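Long-range contact in YECBM32 (PDB 2JDA), which binds polygalacturonic acid, the backbone of pectin, as a periplasmic carbohydrate-binding module: residues P66-F76 and L87-K98. Numbering follows the deposited sequence.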
# COMPACT_ATOMS: atom_id res chain seq x y z
N PRO A 66 -5.95 1.73 -12.30
CA PRO A 66 -4.58 2.20 -12.48
C PRO A 66 -4.30 2.87 -13.82
O PRO A 66 -3.46 3.77 -13.86
CB PRO A 66 -3.77 0.94 -12.36
CG PRO A 66 -4.71 -0.18 -12.72
CD PRO A 66 -6.06 0.27 -12.22
N THR A 67 -4.98 2.46 -14.89
CA THR A 67 -4.69 3.08 -16.19
C THR A 67 -5.33 4.45 -16.35
O THR A 67 -4.97 5.18 -17.28
CB THR A 67 -5.10 2.18 -17.37
OG1 THR A 67 -6.53 2.00 -17.39
CG2 THR A 67 -4.42 0.79 -17.33
N GLU A 68 -6.24 4.81 -15.44
CA GLU A 68 -6.83 6.14 -15.39
C GLU A 68 -6.26 7.07 -14.37
O GLU A 68 -6.38 8.25 -14.50
CB GLU A 68 -8.33 6.00 -15.12
CG GLU A 68 -9.09 5.24 -16.20
CD GLU A 68 -10.56 4.95 -15.88
OE1 GLU A 68 -11.16 5.57 -14.99
OE2 GLU A 68 -11.12 4.05 -16.53
N ARG A 69 -5.68 6.53 -13.27
CA ARG A 69 -5.40 7.30 -12.09
C ARG A 69 -4.06 6.85 -11.50
O ARG A 69 -3.90 5.65 -11.19
CB ARG A 69 -6.46 7.03 -11.00
CG ARG A 69 -7.86 7.24 -11.49
CD ARG A 69 -8.86 7.06 -10.42
NE ARG A 69 -10.19 7.29 -10.93
CZ ARG A 69 -11.29 7.11 -10.21
NH1 ARG A 69 -11.20 6.71 -8.95
NH2 ARG A 69 -12.47 7.33 -10.77
N LYS A 70 -3.15 7.80 -11.31
CA LYS A 70 -1.86 7.54 -10.65
C LYS A 70 -1.94 8.03 -9.21
O LYS A 70 -2.21 9.18 -8.95
CB LYS A 70 -0.75 8.31 -11.36
CG LYS A 70 -0.48 7.84 -12.77
CD LYS A 70 0.87 8.32 -13.24
CE LYS A 70 0.75 9.55 -13.98
NZ LYS A 70 0.72 9.15 -15.42
N LEU A 71 -1.72 7.12 -8.28
CA LEU A 71 -1.79 7.39 -6.85
C LEU A 71 -0.46 7.94 -6.38
O LEU A 71 0.59 7.36 -6.69
CB LEU A 71 -2.10 6.08 -6.11
CG LEU A 71 -2.14 6.14 -4.59
CD1 LEU A 71 -3.32 6.91 -4.13
CD2 LEU A 71 -2.16 4.73 -4.07
N LYS A 72 -0.52 9.02 -5.63
CA LYS A 72 0.63 9.63 -5.01
C LYS A 72 0.72 9.10 -3.60
O LYS A 72 -0.29 9.14 -2.86
CB LYS A 72 0.48 11.14 -4.98
CG LYS A 72 0.24 11.75 -6.31
CD LYS A 72 0.02 13.26 -6.20
CE LYS A 72 -0.90 13.83 -7.28
NZ LYS A 72 -1.78 14.80 -6.54
N PHE A 73 1.89 8.62 -3.18
CA PHE A 73 2.05 8.05 -1.87
C PHE A 73 3.48 7.96 -1.41
O PHE A 73 4.40 8.10 -2.20
CB PHE A 73 1.41 6.64 -1.83
CG PHE A 73 2.14 5.58 -2.65
CD1 PHE A 73 2.84 4.54 -2.02
CD2 PHE A 73 2.15 5.60 -4.03
CE1 PHE A 73 3.50 3.63 -2.76
CE2 PHE A 73 2.84 4.68 -4.76
CZ PHE A 73 3.50 3.66 -4.10
N SER A 74 3.63 7.71 -0.11
CA SER A 74 4.89 7.46 0.57
C SER A 74 4.78 6.19 1.39
O SER A 74 3.69 5.84 1.80
CB SER A 74 5.28 8.65 1.48
OG SER A 74 5.44 9.82 0.70
N ILE A 75 5.90 5.50 1.60
CA ILE A 75 5.91 4.24 2.38
C ILE A 75 6.89 4.34 3.49
O ILE A 75 8.03 4.77 3.27
CB ILE A 75 6.31 3.02 1.55
CG1 ILE A 75 5.53 2.92 0.27
CG2 ILE A 75 6.12 1.74 2.34
CD1 ILE A 75 6.07 1.89 -0.69
N PHE A 76 6.46 3.94 4.68
CA PHE A 76 7.22 3.99 5.91
C PHE A 76 7.21 2.63 6.59
O PHE A 76 6.28 1.84 6.39
CB PHE A 76 6.69 5.05 6.89
CG PHE A 76 6.74 6.43 6.34
CD1 PHE A 76 7.85 7.23 6.55
CD2 PHE A 76 5.71 6.91 5.55
CE1 PHE A 76 7.89 8.53 5.99
CE2 PHE A 76 5.76 8.17 5.00
CZ PHE A 76 6.88 8.96 5.21
N LEU A 87 10.76 4.18 3.45
CA LEU A 87 11.28 3.38 2.35
C LEU A 87 11.40 4.22 1.11
O LEU A 87 12.39 4.06 0.37
CB LEU A 87 10.41 2.22 2.03
CG LEU A 87 10.38 1.04 2.98
CD1 LEU A 87 9.42 -0.05 2.49
CD2 LEU A 87 11.82 0.46 3.18
N ALA A 88 10.43 5.10 0.86
CA ALA A 88 10.42 6.08 -0.20
C ALA A 88 9.30 7.07 0.02
O ALA A 88 8.24 6.73 0.53
CB ALA A 88 10.28 5.38 -1.58
N GLU A 89 9.51 8.30 -0.41
CA GLU A 89 8.51 9.34 -0.29
C GLU A 89 8.19 9.94 -1.66
O GLU A 89 9.07 10.02 -2.55
CB GLU A 89 8.93 10.43 0.68
CG GLU A 89 9.08 9.98 2.10
CD GLU A 89 9.24 11.14 3.07
OE1 GLU A 89 8.25 11.87 3.36
OE2 GLU A 89 10.36 11.30 3.59
N GLY A 90 6.94 10.36 -1.83
CA GLY A 90 6.49 11.07 -3.03
C GLY A 90 6.56 10.23 -4.30
O GLY A 90 6.92 10.73 -5.37
N LEU A 91 6.24 8.96 -4.21
CA LEU A 91 6.07 8.06 -5.34
C LEU A 91 4.74 8.27 -6.04
O LEU A 91 3.81 8.75 -5.42
CB LEU A 91 6.05 6.57 -4.89
CG LEU A 91 7.28 6.09 -4.15
CD1 LEU A 91 7.15 4.68 -3.70
CD2 LEU A 91 8.47 6.15 -5.07
N GLU A 92 4.65 7.89 -7.30
CA GLU A 92 3.37 7.72 -7.99
C GLU A 92 3.31 6.33 -8.56
O GLU A 92 4.31 5.83 -9.11
CB GLU A 92 3.27 8.68 -9.16
CG GLU A 92 3.00 10.12 -8.86
CD GLU A 92 2.76 10.83 -10.19
OE1 GLU A 92 1.69 11.35 -10.41
OE2 GLU A 92 3.65 10.76 -11.07
N THR A 93 2.14 5.71 -8.52
CA THR A 93 1.92 4.44 -9.20
C THR A 93 1.91 4.67 -10.71
O THR A 93 1.66 5.74 -11.21
CB THR A 93 0.64 3.73 -8.78
OG1 THR A 93 -0.53 4.55 -9.04
CG2 THR A 93 0.70 3.39 -7.31
N SER A 94 2.20 3.61 -11.42
CA SER A 94 2.20 3.62 -12.87
C SER A 94 0.79 3.46 -13.41
O SER A 94 -0.04 2.75 -12.85
CB SER A 94 3.06 2.48 -13.38
OG SER A 94 3.04 2.47 -14.80
N SER A 95 0.53 4.11 -14.54
CA SER A 95 -0.71 3.91 -15.29
C SER A 95 -0.54 3.00 -16.50
O SER A 95 -1.45 2.90 -17.31
CB SER A 95 -1.31 5.25 -15.70
OG SER A 95 -0.41 6.04 -16.47
N ALA A 96 0.59 2.29 -16.59
CA ALA A 96 0.93 1.55 -17.78
C ALA A 96 -0.01 0.39 -18.00
O ALA A 96 -0.38 0.08 -19.14
CB ALA A 96 2.35 1.05 -17.72
N ASP A 97 -0.40 -0.29 -16.93
CA ASP A 97 -1.27 -1.46 -17.04
C ASP A 97 -2.04 -1.78 -15.75
O ASP A 97 -1.99 -1.01 -14.78
CB ASP A 97 -0.46 -2.69 -17.54
CG ASP A 97 0.55 -3.16 -16.57
OD1 ASP A 97 0.31 -3.13 -15.35
OD2 ASP A 97 1.66 -3.56 -16.97
N LYS A 98 -2.81 -2.87 -15.79
CA LYS A 98 -3.72 -3.25 -14.70
C LYS A 98 -3.16 -4.38 -13.85
O LYS A 98 -3.88 -4.99 -13.07
CB LYS A 98 -5.09 -3.66 -15.26
CG LYS A 98 -5.81 -2.53 -15.97
CD LYS A 98 -7.07 -3.02 -16.72
CE LYS A 98 -7.85 -1.91 -17.32
NZ LYS A 98 -9.20 -2.45 -17.75
O HOH W 1 -1.94 3.75 -11.09
O HOH W 2 -0.58 11.48 -9.25
O HOH W 3 -1.83 8.42 -16.86
O HOH W 4 5.65 11.69 2.74
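T93 meets L71 through its hydroxyl and F73 through its methyl. Its CB stands beside the L71 backbone; OG1, set between the backbone N and carbonyl carbon (chi1 59°), accepts the L71 N-H at 2.9 Å from L71 N, nearly straight at 164°. The same hydroxyl also hydrogen-bonds a water that lies within bonding distance of R69 O and S94 O. CG2 reaches CE2 of the F73 ring at 3.6 Å, the two side chains crossing at about a right angle. T93 N returns a bond to L71 O. L91 CB lies over one face of the F73 ring, 4.1 Å from its centroid, a CH-pi contact. F73 and L91 form a hydrogen-bonded antiparallel pair of the 71-78/85-92 hairpin, T93 following just past the end of the latter, an outermost strand of the five-stranded sheet in this F5/8 type C (CBM32) beta-sandwich. I61 and L103 of the other sheet also touch F73. Farther along, L87 and A88 both face I75 in a classic beta bulge: I75 O takes L87 N at 2.8 Å and, weakly, A88 N at 3.4 Å. Between F73 and I75, where the register shifts, S74 OG accepts the G90 N-H (N to OG 3.0 Å), and a water links this hydroxyl to E89 OE1. At the loop end, K70 lays its CD 3.4 Å from T93 O, and its bent chain carries NZ to a water shared with S95 OG.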